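Local coordinates for protein irisin (Homo sapiens, PDB 4LSD) that acts as a secreted, exercise-linked hormone, probably inducing browning of white adipose tissue, and has a fibronectin type III domain that can dimerise by forming a continuous intersubunit beta-sheet, at residues S37-K40 with M45-F48; C59-L64 with Y70-Q75; E29-F34 with T55-A60. All coordinates share one frame; numbering follows the deposited sequence.

Interaction 1 of 3, residues S37-K40 with M45-F48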
loop_
_atom_site.group_PDB
_atom_site.type_symbol
_atom_site.label_atom_id
_atom_site.label_comp_id
_atom_site.label_asym_id
_atom_site.label_seq_id
_atom_site.Cartn_x
_atom_site.Cartn_y
_atom_site.Cartn_z
ATOM N N SER A 37 3.426 -2.921 -7.450
ATOM C CA SER A 37 3.414 -1.611 -8.110
ATOM C C SER A 37 2.100 -1.522 -8.826
ATOM O O SER A 37 1.659 -2.484 -9.455
ATOM C CB SER A 37 4.498 -1.470 -9.179
ATOM O OG SER A 37 5.792 -1.617 -8.644
ATOM N N GLN A 38 1.484 -0.355 -8.751
ATOM C CA GLN A 38 0.210 -0.140 -9.405
ATOM C C GLN A 38 0.195 1.203 -10.106
ATOM O O GLN A 38 0.594 2.217 -9.538
ATOM C CB GLN A 38 -0.918 -0.174 -8.375
ATOM C CG GLN A 38 -2.257 0.324 -8.909
ATOM C CD GLN A 38 -3.222 0.700 -7.800
ATOM O OE1 GLN A 38 -3.516 -0.103 -6.906
ATOM N NE2 GLN A 38 -3.725 1.928 -7.850
ATOM N N GLN A 39 -0.247 1.206 -11.354
ATOM C CA GLN A 39 -0.362 2.443 -12.104
ATOM C C GLN A 39 -1.394 2.227 -13.192
ATOM O O GLN A 39 -1.591 1.106 -13.659
ATOM C CB GLN A 39 0.988 2.875 -12.698
ATOM C CG GLN A 39 1.690 1.828 -13.490
ATOM C CD GLN A 39 3.017 2.320 -14.050
ATOM O OE1 GLN A 39 4.016 2.428 -13.332
ATOM N NE2 GLN A 39 3.030 2.626 -15.340
ATOM N N LYS A 40 -2.090 3.294 -13.562
ATOM C CA LYS A 40 -3.092 3.194 -14.608
ATOM C C LYS A 40 -2.369 3.028 -15.936
ATOM O O LYS A 40 -1.194 3.411 -16.065
ATOM C CB LYS A 40 -3.936 4.460 -14.676
ATOM C CG LYS A 40 -4.727 4.781 -13.436
ATOM C CD LYS A 40 -5.654 5.953 -13.707
ATOM C CE LYS A 40 -6.280 6.482 -12.433
ATOM N NZ LYS A 40 -6.993 7.768 -12.688
HETATM N N MSE A 45 -0.452 8.624 -11.427
HETATM C CA MSE A 45 -0.314 8.329 -10.004
HETATM C C MSE A 45 0.322 6.935 -9.917
HETATM O O MSE A 45 -0.109 6.015 -10.618
HETATM C CB MSE A 45 -1.715 8.338 -9.363
HETATM C CG MSE A 45 -1.772 8.350 -7.825
HETATM SE SE MSE A 45 -1.659 6.640 -6.910
HETATM C CE MSE A 45 0.121 6.809 -6.344
ATOM N N LEU A 46 1.345 6.782 -9.076
ATOM C CA LEU A 46 2.040 5.492 -8.898
ATOM C C LEU A 46 1.876 5.007 -7.466
ATOM O O LEU A 46 2.375 5.650 -6.548
ATOM C CB LEU A 46 3.546 5.637 -9.107
ATOM C CG LEU A 46 4.091 6.360 -10.319
ATOM C CD1 LEU A 46 5.520 6.736 -10.036
ATOM C CD2 LEU A 46 3.968 5.478 -11.540
ATOM N N ARG A 47 1.206 3.878 -7.263
ATOM C CA ARG A 47 1.010 3.352 -5.918
ATOM C C ARG A 47 1.878 2.121 -5.662
ATOM O O ARG A 47 1.945 1.211 -6.491
ATOM C CB ARG A 47 -0.460 3.000 -5.697
ATOM C CG ARG A 47 -0.762 2.519 -4.294
ATOM C CD ARG A 47 -2.203 2.827 -3.904
ATOM N NE ARG A 47 -3.107 1.736 -4.239
ATOM C CZ ARG A 47 -4.417 1.876 -4.417
ATOM N NH1 ARG A 47 -4.983 3.073 -4.299
ATOM N NH2 ARG A 47 -5.161 0.809 -4.698
ATOM N N PHE A 48 2.543 2.103 -4.509
ATOM C CA PHE A 48 3.412 0.992 -4.136
ATOM C C PHE A 48 3.026 0.389 -2.784
ATOM O O PHE A 48 2.903 1.112 -1.798
ATOM C CB PHE A 48 4.870 1.453 -4.046
ATOM C CG PHE A 48 5.370 2.127 -5.281
ATOM C CD1 PHE A 48 5.262 3.511 -5.434
ATOM C CD2 PHE A 48 5.940 1.376 -6.305
ATOM C CE1 PHE A 48 5.717 4.135 -6.594
ATOM C CE2 PHE A 48 6.397 1.986 -7.466
ATOM C CZ PHE A 48 6.287 3.368 -7.616
HETATM O O HOH W 1 -2.262 4.125 -9.628
HETATM O O HOH W 2 -1.665 6.052 -12.614
#
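The guanidinium of R47 carries the carboxamide of Q38 over one face: Q38 NE2 stands 3.5 Å above its centre, and the two planes are turned 68° apart, so the amide tilts steeply instead of stacking flat. R47 NH2, 2.9 Å from Q38 OE1, donates a hydrogen bond to the backbone O of W62, whose indole also makes a cation-pi contact with R47. The ring of F48 is met obliquely by S37 OG, 3.8 Å from F48 CD2. Q38 and R47 run alongside and point the same way, and a bend at chi3 (91°) turns the arginine's flat end against the amide. Beneath them the backbones form an antiparallel hydrogen-bonded pair, with Q38 N to R47 O at 2.8 Å and R47 N to Q38 O at 2.9 Å, the second nearly straight at 164°. Beyond it water takes over: one molecule accepts from Q38 NE2 (3.2 Å) and donates to M45 O (3.0 Å). Putting a leucine in place of R47 would probably leave the W62 carbonyl without its donor and remove the flat group the Q38 amide lies on. R47 is required for dimerisation. On the other face of the hairpin Q39 OE1 lies 3.5 Å from L46 CD2. Strand 31-40 is bonded on its far side to strand 69-78, through S37 with H73 and Q39 with I71; L61 and L64 pack on Q38 and R47; and L46 to F48 pair antiparallel with a strand of the second subunit, extending the sheet across the interface.

Interaction 2 of 3, residues C59-L64 with Y70-Q75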
loop_
_atom_site.group_PDB
_atom_site.type_symbol
_atom_site.label_atom_id
_atom_site.label_comp_id
_atom_site.label_asym_id
_atom_site.label_seq_id
_atom_site.Cartn_x
_atom_site.Cartn_y
_atom_site.Cartn_z
ATOM N N CYS A 59 -3.059 -9.408 -2.136
ATOM C CA CYS A 59 -3.016 -8.037 -1.712
ATOM C C CYS A 59 -4.174 -7.290 -2.344
ATOM O O CYS A 59 -4.347 -7.328 -3.558
ATOM C CB CYS A 59 -1.695 -7.435 -2.162
ATOM S SG CYS A 59 -1.576 -5.670 -1.924
ATOM N N ALA A 60 -4.962 -6.610 -1.519
ATOM C CA ALA A 60 -6.106 -5.842 -2.004
ATOM C C ALA A 60 -5.686 -4.461 -2.500
ATOM O O ALA A 60 -4.772 -3.854 -1.954
ATOM C CB ALA A 60 -7.121 -5.687 -0.905
ATOM N N LEU A 61 -6.356 -3.973 -3.539
ATOM C CA LEU A 61 -6.082 -2.653 -4.088
ATOM C C LEU A 61 -7.392 -1.903 -3.942
ATOM O O LEU A 61 -8.422 -2.323 -4.470
ATOM C CB LEU A 61 -5.697 -2.743 -5.567
ATOM C CG LEU A 61 -4.568 -3.723 -5.882
ATOM C CD1 LEU A 61 -4.564 -4.003 -7.377
ATOM C CD2 LEU A 61 -3.229 -3.161 -5.423
ATOM N N TRP A 62 -7.347 -0.788 -3.232
ATOM C CA TRP A 62 -8.538 -0.002 -2.981
ATOM C C TRP A 62 -8.526 1.343 -3.694
ATOM O O TRP A 62 -7.513 1.761 -4.246
ATOM C CB TRP A 62 -8.638 0.246 -1.488
ATOM C CG TRP A 62 -7.504 1.111 -0.986
ATOM C CD1 TRP A 62 -7.560 2.446 -0.694
ATOM C CD2 TRP A 62 -6.130 0.716 -0.786
ATOM N NE1 TRP A 62 -6.313 2.909 -0.326
ATOM C CE2 TRP A 62 -5.422 1.873 -0.373
ATOM C CE3 TRP A 62 -5.436 -0.497 -0.916
ATOM C CZ2 TRP A 62 -4.048 1.848 -0.095
ATOM C CZ3 TRP A 62 -4.072 -0.519 -0.637
ATOM C CH2 TRP A 62 -3.394 0.648 -0.230
ATOM N N ASP A 63 -9.671 2.016 -3.664
ATOM C CA ASP A 63 -9.807 3.332 -4.255
ATOM C C ASP A 63 -9.346 3.387 -5.705
ATOM O O ASP A 63 -8.680 4.338 -6.118
ATOM C CB ASP A 63 -9.016 4.322 -3.405
ATOM C CG ASP A 63 -9.451 5.764 -3.611
ATOM O OD1 ASP A 63 -10.668 6.011 -3.776
ATOM O OD2 ASP A 63 -8.568 6.656 -3.582
ATOM N N LEU A 64 -9.703 2.367 -6.477
ATOM C CA LEU A 64 -9.334 2.341 -7.879
ATOM C C LEU A 64 -10.348 3.163 -8.641
ATOM O O LEU A 64 -11.453 3.415 -8.155
ATOM C CB LEU A 64 -9.333 0.913 -8.417
ATOM C CG LEU A 64 -8.266 -0.020 -7.850
ATOM C CD1 LEU A 64 -8.288 -1.323 -8.632
ATOM C CD2 LEU A 64 -6.887 0.641 -7.959
ATOM N N TYR A 70 -5.603 -0.908 -15.482
ATOM C CA TYR A 70 -4.443 -0.854 -14.600
ATOM C C TYR A 70 -3.388 -1.880 -14.948
ATOM O O TYR A 70 -3.658 -2.876 -15.611
ATOM C CB TYR A 70 -4.876 -1.093 -13.160
ATOM C CG TYR A 70 -5.597 0.068 -12.524
ATOM C CD1 TYR A 70 -4.895 1.041 -11.816
ATOM C CD2 TYR A 70 -6.980 0.195 -12.625
ATOM C CE1 TYR A 70 -5.549 2.109 -11.221
ATOM C CE2 TYR A 70 -7.645 1.262 -12.036
ATOM C CZ TYR A 70 -6.923 2.211 -11.336
ATOM O OH TYR A 70 -7.579 3.258 -10.744
ATOM N N ILE A 71 -2.176 -1.627 -14.483
ATOM C CA ILE A 71 -1.073 -2.533 -14.701
ATOM C C ILE A 71 -0.413 -2.694 -13.349
ATOM O O ILE A 71 0.005 -1.725 -12.723
ATOM C CB ILE A 71 -0.066 -1.980 -15.700
ATOM C CG1 ILE A 71 -0.781 -1.620 -17.000
ATOM C CG2 ILE A 71 1.010 -3.025 -15.971
ATOM C CD1 ILE A 71 0.136 -1.063 -18.050
ATOM N N VAL A 72 -0.341 -3.940 -12.907
ATOM C CA VAL A 72 0.218 -4.285 -11.615
ATOM C C VAL A 72 1.369 -5.251 -11.791
ATOM O O VAL A 72 1.289 -6.164 -12.606
ATOM C CB VAL A 72 -0.870 -4.959 -10.744
ATOM C CG1 VAL A 72 -0.243 -5.859 -9.684
ATOM C CG2 VAL A 72 -1.746 -3.900 -10.102
ATOM N N HIS A 73 2.441 -5.055 -11.032
ATOM C CA HIS A 73 3.579 -5.970 -11.085
ATOM C C HIS A 73 3.828 -6.427 -9.664
ATOM O O HIS A 73 3.755 -5.633 -8.729
ATOM C CB HIS A 73 4.854 -5.293 -11.598
ATOM C CG HIS A 73 4.816 -4.944 -13.053
ATOM N ND1 HIS A 73 5.412 -5.713 -14.023
ATOM C CD2 HIS A 73 4.229 -3.905 -13.693
ATOM C CE1 HIS A 73 5.192 -5.165 -15.210
ATOM N NE2 HIS A 73 4.478 -4.072 -15.033
ATOM N N VAL A 74 4.121 -7.707 -9.498
ATOM C CA VAL A 74 4.388 -8.236 -8.175
ATOM C C VAL A 74 5.843 -8.661 -8.115
ATOM O O VAL A 74 6.426 -9.042 -9.123
ATOM C CB VAL A 74 3.498 -9.455 -7.867
ATOM C CG1 VAL A 74 3.690 -9.887 -6.418
ATOM C CG2 VAL A 74 2.051 -9.120 -8.132
ATOM N N GLN A 75 6.432 -8.577 -6.931
ATOM C CA GLN A 75 7.825 -8.967 -6.721
ATOM C C GLN A 75 7.873 -9.739 -5.402
ATOM O O GLN A 75 7.070 -9.484 -4.509
ATOM C CB GLN A 75 8.711 -7.729 -6.622
ATOM C CG GLN A 75 10.112 -8.028 -6.135
ATOM C CD GLN A 75 10.892 -6.768 -5.856
ATOM O OE1 GLN A 75 11.953 -6.540 -6.431
ATOM N NE2 GLN A 75 10.365 -5.934 -4.972
#
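L61 and V72, like L64 and Y70, face each other with backbones too far apart to pair: their CA atoms are 10.0 Å and 8.9 Å apart, no hydrogen bond crosses, and the gap is bridged mainly by side chains. The closer-set couple is L64 with Y70. Methyl CD2 of L64 sits over one face of the tyrosine ring, 4.0 Å from the centroid of Y70 and 25° off the normal, a CH-pi contact displaced toward the phenol end, where L64 CD2 is 3.7 Å from Y70 CZ. The root of the same leucine follows the ring to its tip, L64 CB being 3.7 Å from Y70 OH, and that hydroxyl reaches the leucine backbone too, with Y70 OH 3.5 Å from L64 C. With Y70 CG anti to the carbonyl carbon (chi1 -74°), the ring reaches across to residues 64 and 65, and the hydroxyl is hydrogen-bonded to the backbone N of E65. A tyrosine at the start of a strand, tied by its hydroxyl to the backbone of the preceding crossover loop, is the tyrosine corner known from fibronectin type III and other Greek-key beta sandwiches. Deeper in the core, L61 CD1 meets V72 CG2 at 3.9 Å, the two branched side chains crossing at a slant. L61 is further packed by V21 of the neighbouring strand 19-24, while both leucines also touch Q38 and R47, which lie on the same sheet as strand 69-78.

Interaction 3 of 3, residues E29-F34 with T55-A60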
loop_
_atom_site.group_PDB
_atom_site.type_symbol
_atom_site.label_atom_id
_atom_site.label_comp_id
_atom_site.label_asym_id
_atom_site.label_seq_id
_atom_site.Cartn_x
_atom_site.Cartn_y
_atom_site.Cartn_z
ATOM N N GLU A 29 9.600 -21.543 1.136
ATOM C CA GLU A 29 10.468 -21.520 2.311
ATOM C C GLU A 29 11.371 -20.287 2.432
ATOM O O GLU A 29 11.912 -20.015 3.501
ATOM C CB GLU A 29 11.343 -22.779 2.333
ATOM C CG GLU A 29 12.425 -22.809 1.240
ATOM C CD GLU A 29 13.246 -24.104 1.216
ATOM O OE1 GLU A 29 14.331 -24.109 0.586
ATOM O OE2 GLU A 29 12.808 -25.116 1.811
ATOM N N VAL A 30 11.513 -19.544 1.340
ATOM C CA VAL A 30 12.386 -18.375 1.294
ATOM C C VAL A 30 11.686 -17.004 1.260
ATOM O O VAL A 30 12.261 -15.992 1.673
ATOM C CB VAL A 30 13.337 -18.526 0.068
ATOM C CG1 VAL A 30 14.006 -17.219 -0.276
ATOM C CG2 VAL A 30 14.398 -19.580 0.368
ATOM N N VAL A 31 10.452 -16.982 0.770
ATOM C CA VAL A 31 9.679 -15.755 0.633
ATOM C C VAL A 31 9.050 -15.237 1.920
ATOM O O VAL A 31 8.165 -15.869 2.486
ATOM C CB VAL A 31 8.595 -15.938 -0.463
ATOM C CG1 VAL A 31 7.662 -14.748 -0.506
ATOM C CG2 VAL A 31 9.284 -16.093 -1.825
ATOM N N ILE A 32 9.511 -14.072 2.365
ATOM C CA ILE A 32 9.013 -13.448 3.587
ATOM C C ILE A 32 8.083 -12.263 3.341
ATOM O O ILE A 32 7.475 -11.743 4.276
ATOM C CB ILE A 32 10.183 -12.961 4.469
ATOM C CG1 ILE A 32 10.887 -11.756 3.825
ATOM C CG2 ILE A 32 11.171 -14.102 4.664
ATOM C CD1 ILE A 32 12.087 -11.256 4.617
ATOM N N GLY A 33 7.964 -11.844 2.087
ATOM C CA GLY A 33 7.113 -10.713 1.788
ATOM C C GLY A 33 6.916 -10.470 0.307
ATOM O O GLY A 33 7.221 -11.319 -0.532
ATOM N N PHE A 34 6.409 -9.290 -0.016
ATOM C CA PHE A 34 6.153 -8.943 -1.399
ATOM C C PHE A 34 6.098 -7.437 -1.611
ATOM O O PHE A 34 5.850 -6.676 -0.680
ATOM C CB PHE A 34 4.815 -9.522 -1.814
ATOM C CG PHE A 34 3.635 -8.760 -1.271
ATOM C CD1 PHE A 34 3.156 -7.626 -1.930
ATOM C CD2 PHE A 34 3.006 -9.167 -0.099
ATOM C CE1 PHE A 34 2.071 -6.913 -1.433
ATOM C CE2 PHE A 34 1.915 -8.460 0.412
ATOM C CZ PHE A 34 1.445 -7.331 -0.256
ATOM N N THR A 55 2.986 -14.386 5.421
ATOM C CA THR A 55 2.936 -15.574 4.573
ATOM C C THR A 55 1.872 -15.373 3.500
ATOM O O THR A 55 1.572 -16.284 2.743
ATOM C CB THR A 55 2.580 -16.863 5.380
ATOM O OG1 THR A 55 1.470 -16.603 6.247
ATOM C CG2 THR A 55 3.767 -17.350 6.182
ATOM N N THR A 56 1.310 -14.169 3.440
ATOM C CA THR A 56 0.248 -13.852 2.486
ATOM C C THR A 56 0.582 -14.051 1.012
ATOM O O THR A 56 1.737 -13.938 0.592
ATOM C CB THR A 56 -0.250 -12.396 2.686
ATOM O OG1 THR A 56 -1.522 -12.236 2.051
ATOM C CG2 THR A 56 0.736 -11.385 2.100
ATOM N N ARG A 57 -0.447 -14.359 0.230
ATOM C CA ARG A 57 -0.293 -14.558 -1.207
ATOM C C ARG A 57 -1.317 -13.708 -1.978
ATOM O O ARG A 57 -1.639 -13.985 -3.136
ATOM C CB ARG A 57 -0.438 -16.044 -1.559
ATOM C CG ARG A 57 0.724 -16.932 -1.064
ATOM C CD ARG A 57 2.015 -16.725 -1.856
ATOM N NE ARG A 57 3.132 -17.513 -1.333
ATOM C CZ ARG A 57 3.850 -17.202 -0.253
ATOM N NH1 ARG A 57 3.584 -16.104 0.441
ATOM N NH2 ARG A 57 4.844 -17.993 0.142
ATOM N N SER A 58 -1.836 -12.677 -1.322
ATOM C CA SER A 58 -2.780 -11.775 -1.963
ATOM C C SER A 58 -2.706 -10.396 -1.335
ATOM O O SER A 58 -2.329 -10.228 -0.177
ATOM C CB SER A 58 -4.214 -12.315 -1.908
ATOM O OG SER A 58 -4.600 -12.638 -0.593
ATOM N N CYS A 59 -3.059 -9.408 -2.136
ATOM C CA CYS A 59 -3.016 -8.037 -1.712
ATOM C C CYS A 59 -4.174 -7.290 -2.344
ATOM O O CYS A 59 -4.347 -7.328 -3.558
ATOM C CB CYS A 59 -1.695 -7.435 -2.162
ATOM S SG CYS A 59 -1.576 -5.670 -1.924
ATOM N N ALA A 60 -4.962 -6.610 -1.519
ATOM C CA ALA A 60 -6.106 -5.842 -2.004
ATOM C C ALA A 60 -5.686 -4.461 -2.500
ATOM O O ALA A 60 -4.772 -3.854 -1.954
ATOM C CB ALA A 60 -7.121 -5.687 -0.905
HETATM O O HOH W 3 6.488 -18.211 2.355
#
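Apolar contacts carry most of the join between F34 and the residues T56 and C59. Methyl CG2 of T56 approaches F34 CE2 to 3.6 Å, and C59 CB comes to 3.7 Å from F34 CZ; T56 comes to the CE2-CD2 side and C59 to the CZ end, both obliquely, and the first torsion of F34 (chi1 76°) swings the ring across to them. The sulfur adds a sulfur-aromatic contact, with C59 SG 4.9 Å from the F34 centroid and 68° off the ring normal. Polar contact across the segments goes through water: one molecule donates to V31 O (2.9 Å) and accepts from R57 NH2 (2.8 Å) in the guanidinium plane. Two hydrogen bonds lie within segment 55-60. R57 NH1 donates to T56 O at 2.9 Å from above the carbonyl plane (56° out), and T56 OG1 donates to a lone pair of S58 O at 3.1 Å. R57 also has a weak, long ion pair with D28. Just before F34, I32 and G33 both face I77 in a classic beta bulge. T56 and R57 lie in the loop leading into strand 58-61; F34 of the four-stranded sheet meets C59 of the three-stranded one, with W23 beside them, across the core of the fibronectin type III sandwich.

Overall arrangement
All three interactions lie within one fibronectin type III domain. Interaction 1 is an in-sheet hairpin pairing of strands 31-40 and 46-52; interactions 2 and 3 span the sandwich from strand 58-61 and its flanking loops to strands 69-78 and 31-40 of the four-stranded sheet. Centres of interactions 1 and 2 are about 7 Å apart, and they touch through R47 with W62, Q39 with I71, and Q38 with L61 and L64; interaction 3 lies about 14 Å from interaction 2 and 19 Å from interaction 1. Along the chain interaction 1 nests inside the loop closed by interaction 3, and C59 and A60 then open interaction 2. R47, on the strand that pairs with the second subunit, packs on L61 and L64, joining dimer edge to core.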